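Local structure of lactococcal phage P2 ORF15 (Lactococcus phage p2, 2WZP) at residues L64-N69 / R82-P87; A133-A138 / F158-K163; E222-F227 / F317-K322; E251-V256 / R300-G305. The protein probably serves as the distal tail (Dit) protein, forming rings at the tail end that make the core of the host-recognition baseplate. One frame throughout, in Å; residues are numbered along the deposited sequence.

Interaction 1: residues L64-N69 / R82-P87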
loop_
_atom_site.group_PDB
_atom_site.type_symbol
_atom_site.label_atom_id
_atom_site.label_comp_id
_atom_site.label_asym_id
_atom_site.label_seq_id
_atom_site.Cartn_x
_atom_site.Cartn_y
_atom_site.Cartn_z
ATOM N N LEU M 64 25.059 13.001 9.672
ATOM C CA LEU M 64 25.226 14.295 9.001
ATOM C C LEU M 64 25.224 14.150 7.501
ATOM O O LEU M 64 25.285 13.023 6.969
ATOM C CB LEU M 64 26.537 15.031 9.457
ATOM C CG LEU M 64 27.890 14.319 9.397
ATOM C CD1 LEU M 64 28.345 14.128 7.979
ATOM C CD2 LEU M 64 28.929 15.174 10.021
ATOM N N GLN M 65 25.219 15.307 6.824
ATOM C CA GLN M 65 25.283 15.397 5.373
ATOM C C GLN M 65 26.435 16.311 5.037
ATOM O O GLN M 65 26.802 17.175 5.834
ATOM C CB GLN M 65 23.984 15.946 4.741
ATOM C CG GLN M 65 22.764 15.056 4.895
ATOM C CD GLN M 65 21.970 15.434 6.124
ATOM O OE1 GLN M 65 21.469 16.569 6.260
ATOM N NE2 GLN M 65 21.828 14.481 7.044
ATOM N N SER M 66 26.997 16.116 3.846
ATOM C CA SER M 66 28.077 16.920 3.338
ATOM C C SER M 66 27.893 17.188 1.846
ATOM O O SER M 66 27.297 16.387 1.121
ATOM C CB SER M 66 29.406 16.238 3.604
ATOM O OG SER M 66 30.458 17.168 3.420
ATOM N N THR M 67 28.372 18.336 1.398
ATOM C CA THR M 67 28.384 18.684 -0.018
ATOM C C THR M 67 29.721 19.252 -0.365
ATOM O O THR M 67 30.316 19.962 0.453
ATOM C CB THR M 67 27.248 19.614 -0.421
ATOM O OG1 THR M 67 27.192 19.609 -1.857
ATOM C CG2 THR M 67 27.424 21.057 0.094
ATOM N N ASN M 68 30.206 18.939 -1.565
ATOM C CA ASN M 68 31.463 19.516 -2.043
ATOM C C ASN M 68 31.201 20.295 -3.313
ATOM O O ASN M 68 32.153 20.654 -4.015
ATOM C CB ASN M 68 32.531 18.453 -2.260
ATOM C CG ASN M 68 33.124 17.981 -0.980
ATOM O OD1 ASN M 68 34.208 18.426 -0.591
ATOM N ND2 ASN M 68 32.421 17.068 -0.306
ATOM N N ASN M 69 29.899 20.525 -3.618
ATOM C CA ASN M 69 29.429 21.268 -4.792
ATOM C C ASN M 69 30.125 20.768 -6.052
ATOM O O ASN M 69 30.668 21.564 -6.833
ATOM C CB ASN M 69 29.657 22.788 -4.616
ATOM C CG ASN M 69 28.864 23.381 -3.495
ATOM O OD1 ASN M 69 27.643 23.510 -3.592
ATOM N ND2 ASN M 69 29.530 23.658 -2.372
ATOM N N ARG M 82 33.396 22.640 0.403
ATOM C CA ARG M 82 32.884 21.591 1.259
ATOM C C ARG M 82 32.084 22.229 2.399
ATOM O O ARG M 82 32.495 23.239 2.981
ATOM C CB ARG M 82 34.032 20.689 1.704
ATOM C CG ARG M 82 34.018 20.262 3.138
ATOM C CD ARG M 82 33.653 18.825 3.354
ATOM N NE ARG M 82 33.712 18.596 4.789
ATOM C CZ ARG M 82 34.668 17.911 5.409
ATOM N NH1 ARG M 82 34.663 17.808 6.734
ATOM N NH2 ARG M 82 35.627 17.304 4.709
ATOM N N SER M 83 30.900 21.674 2.655
ATOM C CA SER M 83 29.964 22.175 3.649
ATOM C C SER M 83 29.275 21.013 4.339
ATOM O O SER M 83 28.872 20.068 3.675
ATOM C CB SER M 83 28.919 23.042 2.954
ATOM O OG SER M 83 28.161 23.800 3.875
ATOM N N ILE M 84 29.159 21.074 5.664
ATOM C CA ILE M 84 28.476 20.082 6.485
ATOM C C ILE M 84 27.114 20.642 6.874
ATOM O O ILE M 84 26.974 21.842 7.117
ATOM C CB ILE M 84 29.357 19.645 7.714
ATOM C CG1 ILE M 84 29.989 18.298 7.457
ATOM C CG2 ILE M 84 28.644 19.621 9.080
ATOM C CD1 ILE M 84 31.263 18.387 6.889
ATOM N N THR M 85 26.114 19.776 6.910
ATOM C CA THR M 85 24.760 20.096 7.332
ATOM C C THR M 85 24.419 19.095 8.437
ATOM O O THR M 85 24.538 17.882 8.250
ATOM C CB THR M 85 23.785 20.040 6.137
ATOM O OG1 THR M 85 24.026 21.149 5.284
ATOM C CG2 THR M 85 22.339 20.062 6.557
ATOM N N GLN M 86 24.020 19.607 9.586
ATOM C CA GLN M 86 23.615 18.762 10.701
ATOM C C GLN M 86 22.094 18.635 10.673
ATOM O O GLN M 86 21.401 19.655 10.732
ATOM C CB GLN M 86 24.113 19.345 12.039
ATOM C CG GLN M 86 25.649 19.338 12.175
ATOM C CD GLN M 86 26.202 17.974 12.438
ATOM O OE1 GLN M 86 25.507 16.961 12.357
ATOM N NE2 GLN M 86 27.476 17.913 12.768
ATOM N N PRO M 87 21.536 17.420 10.513
ATOM C CA PRO M 87 20.070 17.309 10.446
ATOM C C PRO M 87 19.403 17.535 11.790
ATOM O O PRO M 87 20.065 17.405 12.824
ATOM C CB PRO M 87 19.852 15.876 9.946
ATOM C CG PRO M 87 21.036 15.129 10.387
ATOM C CD PRO M 87 22.184 16.099 10.362
#

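Interaction 2: residues A133-A138 / F158-K163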
loop_
_atom_site.group_PDB
_atom_site.type_symbol
_atom_site.label_atom_id
_atom_site.label_comp_id
_atom_site.label_asym_id
_atom_site.label_seq_id
_atom_site.Cartn_x
_atom_site.Cartn_y
_atom_site.Cartn_z
ATOM N N ALA M 133 25.018 18.864 22.785
ATOM C CA ALA M 133 24.451 19.523 21.622
ATOM C C ALA M 133 23.519 20.597 22.104
ATOM O O ALA M 133 22.614 20.292 22.872
ATOM C CB ALA M 133 23.689 18.523 20.740
ATOM N N ASP M 134 23.745 21.859 21.708
ATOM C CA ASP M 134 22.825 22.969 22.013
ATOM C C ASP M 134 21.741 22.894 20.962
ATOM O O ASP M 134 22.036 22.907 19.758
ATOM C CB ASP M 134 23.515 24.338 21.961
ATOM C CG ASP M 134 24.569 24.528 23.013
ATOM O OD1 ASP M 134 24.547 23.767 24.031
ATOM O OD2 ASP M 134 25.392 25.460 22.859
ATOM N N LEU M 135 20.494 22.743 21.429
ATOM C CA LEU M 135 19.303 22.564 20.599
ATOM C C LEU M 135 18.230 23.615 20.874
ATOM O O LEU M 135 18.175 24.215 21.953
ATOM C CB LEU M 135 18.698 21.184 20.938
ATOM C CG LEU M 135 19.580 19.946 20.800
ATOM C CD1 LEU M 135 18.843 18.722 21.280
ATOM C CD2 LEU M 135 20.037 19.743 19.335
ATOM N N ALA M 136 17.333 23.785 19.918
ATOM C CA ALA M 136 16.189 24.674 20.023
ATOM C C ALA M 136 14.991 23.854 19.531
ATOM O O ALA M 136 15.069 23.206 18.486
ATOM C CB ALA M 136 16.397 25.891 19.149
ATOM N N LEU M 137 13.911 23.832 20.318
ATOM C CA LEU M 137 12.692 23.130 19.992
ATOM C C LEU M 137 12.189 23.635 18.620
ATOM O O LEU M 137 12.176 24.851 18.367
ATOM C CB LEU M 137 11.690 23.436 21.111
ATOM C CG LEU M 137 10.327 22.711 21.186
ATOM C CD1 LEU M 137 9.269 23.333 20.323
ATOM C CD2 LEU M 137 10.422 21.244 21.222
ATOM N N ALA M 138 11.840 22.690 17.724
ATOM C CA ALA M 138 11.306 22.970 16.391
ATOM C C ALA M 138 9.808 22.646 16.396
ATOM O O ALA M 138 9.010 23.392 15.819
ATOM C CB ALA M 138 12.034 22.158 15.343
ATOM N N PHE M 158 14.060 18.952 17.305
ATOM C CA PHE M 158 14.974 20.014 17.637
ATOM C C PHE M 158 15.777 20.456 16.474
ATOM O O PHE M 158 16.340 19.636 15.739
ATOM C CB PHE M 158 15.963 19.560 18.716
ATOM C CG PHE M 158 15.350 19.295 20.061
ATOM C CD1 PHE M 158 15.146 20.329 20.964
ATOM C CD2 PHE M 158 15.035 17.997 20.456
ATOM C CE1 PHE M 158 14.593 20.078 22.224
ATOM C CE2 PHE M 158 14.506 17.746 21.732
ATOM C CZ PHE M 158 14.281 18.792 22.600
ATOM N N ASP M 159 15.934 21.773 16.383
ATOM C CA ASP M 159 16.850 22.408 15.455
ATOM C C ASP M 159 18.208 22.373 16.153
ATOM O O ASP M 159 18.287 22.569 17.354
ATOM C CB ASP M 159 16.450 23.864 15.199
ATOM C CG ASP M 159 15.434 24.062 14.096
ATOM O OD1 ASP M 159 15.561 23.378 13.035
ATOM O OD2 ASP M 159 14.621 25.023 14.204
ATOM N N ILE M 160 19.258 22.119 15.395
ATOM C CA ILE M 160 20.648 22.066 15.854
ATOM C C ILE M 160 21.239 23.471 15.895
ATOM O O ILE M 160 21.051 24.251 14.954
ATOM C CB ILE M 160 21.476 21.186 14.866
ATOM C CG1 ILE M 160 20.881 19.767 14.642
ATOM C CG2 ILE M 160 22.973 21.166 15.209
ATOM C CD1 ILE M 160 20.868 18.772 15.792
ATOM N N ILE M 161 22.024 23.765 16.948
ATOM C CA ILE M 161 22.759 25.017 17.076
ATOM C C ILE M 161 24.199 24.646 17.054
ATOM O O ILE M 161 24.939 25.115 16.184
ATOM C CB ILE M 161 22.361 25.861 18.309
ATOM C CG1 ILE M 161 20.893 26.286 18.184
ATOM C CG2 ILE M 161 23.284 27.096 18.497
ATOM C CD1 ILE M 161 20.194 26.337 19.457
ATOM N N THR M 162 24.599 23.761 17.981
ATOM C CA THR M 162 25.987 23.327 18.143
ATOM C C THR M 162 25.982 21.847 18.368
ATOM O O THR M 162 25.628 21.414 19.435
ATOM C CB THR M 162 26.616 24.142 19.275
ATOM O OG1 THR M 162 26.685 25.502 18.855
ATOM C CG2 THR M 162 27.990 23.715 19.569
ATOM N N LYS M 163 26.281 21.065 17.342
ATOM C CA LYS M 163 26.227 19.630 17.511
ATOM C C LYS M 163 27.554 18.952 17.686
ATOM O O LYS M 163 28.379 18.907 16.797
ATOM C CB LYS M 163 25.431 18.948 16.417
ATOM C CG LYS M 163 25.116 17.536 16.731
ATOM C CD LYS M 163 24.479 16.912 15.571
ATOM C CE LYS M 163 24.766 15.473 15.493
ATOM N NZ LYS M 163 24.593 15.046 14.113
HETATM O O HOH W 1 13.787 26.311 16.611
#

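Interaction 3: residues E222-F227 / F317-K322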
loop_
_atom_site.group_PDB
_atom_site.type_symbol
_atom_site.label_atom_id
_atom_site.label_comp_id
_atom_site.label_asym_id
_atom_site.label_seq_id
_atom_site.Cartn_x
_atom_site.Cartn_y
_atom_site.Cartn_z
ATOM N N GLU M 222 43.219 21.090 17.400
ATOM C CA GLU M 222 41.876 20.596 17.045
ATOM C C GLU M 222 40.910 21.676 16.607
ATOM O O GLU M 222 41.169 22.865 16.805
ATOM C CB GLU M 222 41.266 19.850 18.249
ATOM C CG GLU M 222 42.205 18.865 18.942
ATOM C CD GLU M 222 42.274 17.430 18.438
ATOM O OE1 GLU M 222 42.091 17.189 17.220
ATOM O OE2 GLU M 222 42.500 16.528 19.282
ATOM N N GLU M 223 39.746 21.252 16.042
ATOM C CA GLU M 223 38.644 22.141 15.652
ATOM C C GLU M 223 37.894 22.594 16.915
ATOM O O GLU M 223 37.760 21.811 17.872
ATOM C CB GLU M 223 37.659 21.391 14.778
ATOM C CG GLU M 223 37.820 21.679 13.310
ATOM C CD GLU M 223 36.655 21.114 12.526
ATOM O OE1 GLU M 223 36.678 19.898 12.233
ATOM O OE2 GLU M 223 35.690 21.868 12.268
ATOM N N ILE M 224 37.387 23.840 16.909
ATOM C CA ILE M 224 36.603 24.418 18.002
ATOM C C ILE M 224 35.354 25.067 17.386
ATOM O O ILE M 224 35.315 25.308 16.176
ATOM C CB ILE M 224 37.449 25.436 18.868
ATOM C CG1 ILE M 224 37.724 26.769 18.127
ATOM C CG2 ILE M 224 38.741 24.816 19.430
ATOM C CD1 ILE M 224 37.905 27.930 19.004
ATOM N N PHE M 225 34.338 25.357 18.211
ATOM C CA PHE M 225 33.143 26.069 17.787
ATOM C C PHE M 225 33.383 27.526 18.038
ATOM O O PHE M 225 33.106 28.371 17.185
ATOM C CB PHE M 225 31.919 25.599 18.584
ATOM C CG PHE M 225 31.227 24.402 17.988
ATOM C CD1 PHE M 225 30.464 24.524 16.827
ATOM C CD2 PHE M 225 31.309 23.156 18.595
ATOM C CE1 PHE M 225 29.855 23.415 16.251
ATOM C CE2 PHE M 225 30.669 22.055 18.036
ATOM C CZ PHE M 225 29.965 22.189 16.858
ATOM N N SER M 226 33.918 27.807 19.226
ATOM C CA SER M 226 34.182 29.138 19.755
ATOM C C SER M 226 34.897 28.995 21.091
ATOM O O SER M 226 35.105 27.892 21.608
ATOM C CB SER M 226 32.847 29.864 19.990
ATOM O OG SER M 226 31.974 29.151 20.849
ATOM N N PHE M 227 35.229 30.121 21.672
ATOM C CA PHE M 227 35.846 30.129 22.979
ATOM C C PHE M 227 35.340 31.335 23.726
ATOM O O PHE M 227 34.789 32.283 23.146
ATOM C CB PHE M 227 37.401 30.094 22.899
ATOM C CG PHE M 227 37.999 31.241 22.125
ATOM C CD1 PHE M 227 38.191 31.148 20.747
ATOM C CD2 PHE M 227 38.299 32.439 22.752
ATOM C CE1 PHE M 227 38.700 32.222 20.026
ATOM C CE2 PHE M 227 38.799 33.514 22.030
ATOM C CZ PHE M 227 39.024 33.389 20.679
ATOM N N PHE M 317 40.593 30.594 29.762
ATOM C CA PHE M 317 39.707 30.202 28.668
ATOM C C PHE M 317 38.785 29.030 29.006
ATOM O O PHE M 317 39.131 28.155 29.807
ATOM C CB PHE M 317 40.557 29.859 27.430
ATOM C CG PHE M 317 40.888 31.001 26.496
ATOM C CD1 PHE M 317 40.827 30.831 25.121
ATOM C CD2 PHE M 317 41.269 32.243 26.993
ATOM C CE1 PHE M 317 41.157 31.870 24.260
ATOM C CE2 PHE M 317 41.559 33.297 26.131
ATOM C CZ PHE M 317 41.484 33.105 24.770
ATOM N N LYS M 318 37.617 29.021 28.361
ATOM C CA LYS M 318 36.622 27.946 28.340
ATOM C C LYS M 318 36.337 27.752 26.863
ATOM O O LYS M 318 35.697 28.597 26.232
ATOM C CB LYS M 318 35.358 28.299 29.124
ATOM C CG LYS M 318 34.453 27.104 29.360
ATOM C CD LYS M 318 33.159 27.531 30.012
ATOM C CE LYS M 318 32.351 26.321 30.359
ATOM N NZ LYS M 318 31.066 26.659 31.006
ATOM N N ILE M 319 36.963 26.731 26.288
ATOM C CA ILE M 319 36.889 26.427 24.860
ATOM C C ILE M 319 35.811 25.442 24.574
ATOM O O ILE M 319 35.673 24.456 25.294
ATOM C CB ILE M 319 38.265 25.967 24.362
ATOM C CG1 ILE M 319 39.309 27.091 24.563
ATOM C CG2 ILE M 319 38.212 25.515 22.916
ATOM C CD1 ILE M 319 40.456 26.697 25.250
ATOM N N LYS M 320 35.022 25.727 23.519
ATOM C CA LYS M 320 33.948 24.864 23.081
ATOM C C LYS M 320 34.526 24.031 21.954
ATOM O O LYS M 320 34.576 24.478 20.804
ATOM C CB LYS M 320 32.714 25.676 22.663
ATOM C CG LYS M 320 31.446 24.870 22.778
ATOM C CD LYS M 320 30.287 25.509 22.032
ATOM C CE LYS M 320 29.155 26.002 22.903
ATOM N NZ LYS M 320 28.128 26.662 22.070
ATOM N N ARG M 321 35.032 22.828 22.307
ATOM C CA ARG M 321 35.643 21.878 21.357
ATOM C C ARG M 321 34.597 21.317 20.402
ATOM O O ARG M 321 33.447 21.249 20.777
ATOM C CB ARG M 321 36.376 20.768 22.109
ATOM C CG ARG M 321 37.493 21.309 23.003
ATOM C CD ARG M 321 38.377 20.255 23.592
ATOM N NE ARG M 321 39.021 19.378 22.631
ATOM C CZ ARG M 321 40.320 19.110 22.623
ATOM N NH1 ARG M 321 40.821 18.268 21.730
ATOM N NH2 ARG M 321 41.126 19.653 23.529
ATOM N N LYS M 322 34.970 20.962 19.169
ATOM C CA LYS M 322 34.041 20.559 18.109
ATOM C C LYS M 322 34.301 19.161 17.569
ATOM O O LYS M 322 35.453 18.780 17.376
ATOM C CB LYS M 322 34.133 21.612 16.974
ATOM C CG LYS M 322 33.324 21.368 15.683
ATOM C CD LYS M 322 33.423 22.571 14.781
ATOM C CE LYS M 322 32.409 22.623 13.684
ATOM N NZ LYS M 322 32.943 22.065 12.436
HETATM O O HOH W 2 29.366 28.249 19.647
#

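Interaction 4: residues E251-V256 / R300-G305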
loop_
_atom_site.group_PDB
_atom_site.type_symbol
_atom_site.label_atom_id
_atom_site.label_comp_id
_atom_site.label_asym_id
_atom_site.label_seq_id
_atom_site.Cartn_x
_atom_site.Cartn_y
_atom_site.Cartn_z
ATOM N N GLU M 251 50.647 35.603 11.894
ATOM C CA GLU M 251 49.377 36.030 12.476
ATOM C C GLU M 251 48.297 36.138 11.410
ATOM O O GLU M 251 48.544 36.723 10.352
ATOM C CB GLU M 251 49.550 37.342 13.236
ATOM C CG GLU M 251 48.287 37.859 13.882
ATOM C CD GLU M 251 48.441 39.253 14.438
ATOM O OE1 GLU M 251 49.483 39.526 15.075
ATOM O OE2 GLU M 251 47.512 40.070 14.254
ATOM N N TYR M 252 47.122 35.544 11.674
ATOM C CA TYR M 252 46.012 35.556 10.719
ATOM C C TYR M 252 44.743 36.231 11.278
ATOM O O TYR M 252 43.838 36.534 10.504
ATOM C CB TYR M 252 45.724 34.130 10.180
ATOM C CG TYR M 252 45.229 33.168 11.242
ATOM C CD1 TYR M 252 43.868 33.036 11.511
ATOM C CD2 TYR M 252 46.121 32.420 12.002
ATOM C CE1 TYR M 252 43.408 32.182 12.516
ATOM C CE2 TYR M 252 45.670 31.550 12.994
ATOM C CZ TYR M 252 44.313 31.441 13.254
ATOM O OH TYR M 252 43.857 30.613 14.249
ATOM N N THR M 253 44.665 36.408 12.614
ATOM C CA THR M 253 43.564 37.045 13.360
ATOM C C THR M 253 44.008 37.394 14.795
ATOM O O THR M 253 44.961 36.789 15.318
ATOM C CB THR M 253 42.239 36.232 13.309
ATOM O OG1 THR M 253 41.151 37.125 13.525
ATOM C CG2 THR M 253 42.165 35.105 14.349
ATOM N N ALA M 254 43.293 38.354 15.426
ATOM C CA ALA M 254 43.541 38.821 16.796
ATOM C C ALA M 254 42.354 39.634 17.324
ATOM O O ALA M 254 41.682 40.340 16.565
ATOM C CB ALA M 254 44.792 39.682 16.835
ATOM N N ILE M 255 42.112 39.542 18.632
ATOM C CA ILE M 255 41.068 40.286 19.344
ATOM C C ILE M 255 41.855 41.161 20.322
ATOM O O ILE M 255 42.332 40.650 21.324
ATOM C CB ILE M 255 40.064 39.319 20.043
ATOM C CG1 ILE M 255 39.430 38.349 19.016
ATOM C CG2 ILE M 255 38.995 40.099 20.808
ATOM C CD1 ILE M 255 38.991 37.044 19.573
ATOM N N VAL M 256 42.099 42.445 19.951
ATOM C CA VAL M 256 42.913 43.421 20.696
ATOM C C VAL M 256 42.068 44.672 20.980
ATOM O O VAL M 256 41.303 45.110 20.115
ATOM C CB VAL M 256 44.230 43.771 19.926
ATOM C CG1 VAL M 256 45.161 44.636 20.760
ATOM C CG2 VAL M 256 44.963 42.522 19.469
ATOM N N ARG M 300 36.977 34.742 12.889
ATOM C CA ARG M 300 36.652 34.067 14.153
ATOM C C ARG M 300 37.045 32.595 13.981
ATOM O O ARG M 300 37.006 31.846 14.955
ATOM C CB ARG M 300 35.127 34.134 14.433
ATOM C CG ARG M 300 34.603 35.348 15.234
ATOM C CD ARG M 300 33.077 35.292 15.577
ATOM N NE ARG M 300 32.268 35.385 14.358
ATOM C CZ ARG M 300 31.930 34.341 13.599
ATOM N NH1 ARG M 300 32.249 33.106 13.972
ATOM N NH2 ARG M 300 31.261 34.526 12.466
ATOM N N ILE M 301 37.379 32.174 12.738
ATOM C CA ILE M 301 37.735 30.799 12.386
ATOM C C ILE M 301 39.179 30.521 12.839
ATOM O O ILE M 301 40.152 30.973 12.214
ATOM C CB ILE M 301 37.511 30.456 10.865
ATOM C CG1 ILE M 301 36.143 30.887 10.277
ATOM C CG2 ILE M 301 37.802 28.995 10.568
ATOM C CD1 ILE M 301 34.819 30.665 11.179
ATOM N N ILE M 302 39.295 29.757 13.922
ATOM C CA ILE M 302 40.565 29.413 14.545
ATOM C C ILE M 302 41.209 28.197 13.874
ATOM O O ILE M 302 40.648 27.094 13.877
ATOM C CB ILE M 302 40.426 29.286 16.092
ATOM C CG1 ILE M 302 39.746 30.528 16.756
ATOM C CG2 ILE M 302 41.722 28.912 16.757
ATOM C CD1 ILE M 302 40.175 31.995 16.341
ATOM N N GLU M 303 42.400 28.418 13.311
ATOM C CA GLU M 303 43.194 27.412 12.622
ATOM C C GLU M 303 44.187 26.776 13.585
ATOM O O GLU M 303 44.469 27.314 14.663
ATOM C CB GLU M 303 43.990 28.063 11.462
ATOM C CG GLU M 303 43.164 28.687 10.348
ATOM C CD GLU M 303 42.180 27.767 9.641
ATOM O OE1 GLU M 303 41.022 28.198 9.429
ATOM O OE2 GLU M 303 42.559 26.621 9.300
ATOM N N LYS M 304 44.772 25.656 13.154
ATOM C CA LYS M 304 45.849 24.986 13.875
ATOM C C LYS M 304 47.039 25.936 13.889
ATOM O O LYS M 304 47.283 26.671 12.931
ATOM C CB LYS M 304 46.227 23.651 13.206
ATOM C CG LYS M 304 45.181 22.549 13.427
ATOM C CD LYS M 304 45.580 21.234 12.762
ATOM C CE LYS M 304 44.389 20.310 12.581
ATOM N NZ LYS M 304 44.728 19.104 11.772
ATOM N N GLY M 305 47.721 25.961 15.009
ATOM C CA GLY M 305 48.854 26.833 15.243
ATOM C C GLY M 305 48.885 27.166 16.706
ATOM O O GLY M 305 48.750 26.267 17.550
HETATM O O HOH W 3 45.781 29.332 15.547
#

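Interaction 1: residues L64-N69 / R82-P87
Q65 and T85 face each other as a hydrogen-bonded antiparallel pair, with Q65 N giving its proton to T85 O at 3.0 Å and T85 N returning one to Q65 O at 2.9 Å. The same exchange recurs two residues along, where T67 N reaches S83 O at 2.9 Å and S83 N reaches T67 O at 2.8 Å. Between these two pairs S66 stands opposite I84 in a non-hydrogen-bonded position, their side chains on the face away from Q65, T67, S83 and T85.

On the Q65 face the glutamine chain bends sharply at its second torsion (chi2 93°). The bend brings the terminal amide alongside T85 and P87, with OE1 beside the CG2 methyl of T85 and NE2 at 3.5 Å from P87 CG. T67 adds its CG2 methyl against S83 CB. Past the strand, N68 and R82 run side by side in the same direction.

L64 CB lies 3.6 Å from Q86 OE1, an oxygen whose polar partner is K163 NZ. The CD2 branch of L64 meets I84 CG1 at 4.2 Å.

A second subunit extends the sheet, its strand pairing antiparallel with L64 and Q65; in a third, the side chains of N74 and Q72 accept from I84 N and Q86 N. This is the base of a long beta hairpin, a two-stranded arm whose sheet runs on across the subunit interface, consistent with a ring-forming Dit N-terminal domain.

Interaction 2: residues A133-A138 / F158-K163
A classic beta bulge joins D134 to I161 and T162, where the antiparallel register slips by one residue. D134 O accepts two backbone protons, from I161 N at 2.9 Å and from T162 N at 3.2 Å, the latter in the carbonyl plane on a lone pair. D134 N completes the bulge by donating to T162 O. Past the slip the pairing is regular again, with A136 N bound to D159 O at 3.0 Å and D159 N to A136 O at 2.7 Å.

The side chains of L135 and F158 cross at about a right angle. L135 chi1 (-56°) sets CG beside its backbone N and chi2 is 176°, which puts CD1 over one face of the F158 ring, 4.0 Å from its centroid, and CD2 against I160 CD1. From the opposite face of the sheet I161 CD1 touches A136 CB.

A water bridges L137 O and D159 OD2, donating to both, while D159 OD1 takes a proton from Q88 NE2. The buried D134 carboxylate is held by Y165 OH and T121 OG1 at OD1 and by a salt bridge from K320 NZ at OD2. Strand 130-140 is flanked by strands 120-125 and 153-163, and strand 89-95 follows beyond the latter; I70 of a neighbouring subunit packs on D159 and I161.

Interaction 3: residues E222-F227 / F317-K322
The first torsion of K322 (chi1 176°) and the extended ones after it carry CB, CG and CE along the F225 ring; the turn at chi4 (-95°) then brings NZ to E223 OE2. This happens where strands 224-233 and 312-322 pair antiparallel in the six-stranded sheet of the C-terminal domain, next to the corner the chain turns at F225.

K322 CG lies over one face of the F225 ring, 3.8 Å from its centroid and offset toward the rim. Beyond it, NZ forms a 2.8 Å salt bridge with E223 OE2, on the syn side but tilted out of the carboxylate plane; D324 is a second acidic partner. I76 of a neighbouring subunit packs on both F225 and K322. The F225 backbone is held by a nearly straight bond from F225 N to K320 O at 2.7 Å, and K320 N donates to S226 O at 2.9 Å.

The guanidinium of R321 is approached at its edge by E222 OE2, 3.4 Å from NH1, in a longer salt bridge, while its NH2 pairs with E168. Apolar contacts fill the next part of the strand pair: the CG2 methyls of I224 and I319 meet, and F227 CB rests on I319 CG1. The rings of F227 and F317 lie nearly parallel, planes 10° apart and centroids 5.0 Å apart, but displaced so that little of one ring lies over the other.

K320 NZ, salt-bridged to D134, also donates to a water at 3.1 Å, and that water stands 3.0 Å from S226 OG.

Interaction 4: residues E251-V256 / R300-G305
I301 meets the edge of the Y252 ring through its backbone, I301 O lying 3.5 Å from Y252 CE1 near the ring plane. Its side chain leads away from the strand. The next residue, I302, continues along the same edge with its CA, and its CG2 methyl comes to 3.7 Å from Y252 OH. The other branch of I302 heads for the neighbouring position on the strand, CD1 approaching T253 CG2 at 4.2 Å, the two side chains crossing at about a right angle.

E303 N donates to Y252 OH at 2.8 Å, with an angle of 149° at the hydrogen. E303 CG lies over one face of the ring, toward its rim, before the carboxylate turns away. A water closes a second link, accepting from Y252 OH at 2.7 Å and donating to E303 O at 2.6 Å. The phenol oxygen thus both receives and gives a proton, which ties it to the loop. With CG of Y252 set between the backbone N and the carbonyl carbon (chi1 65°), the ring is swung out from the strand to meet the loop.

G305 then enters strand 305-310, bonding through its backbone to I220. Y252 is thus an edge-strand tyrosine anchoring the loop that leads into strand 305-310. Strand 251-257 is the outermost of its four-stranded sheet within the chain, beside strand 240-246, and I302 leads across to I224 and F227 of strand 224-233.

How the interactions relate
Interaction 2 is the most buried of the four and interaction 4 lies at the surface; interactions 1 and 3 are intermediate. Interactions 1 and 2 belong to the N-terminal domain and touch where Q86 and P87 pack on I160. Interaction 2 reaches interaction 3 in the C-terminal domain through a buried salt bridge and the packing of T162 on F225. Interaction 4 is nested within the loop closed by interaction 3, and the two share an apolar seam of F227, I255, I224 and I302. Backbone pairing dominates the first two, charged and aromatic side chains the third, and one tyrosine hydroxyl with a water the fourth.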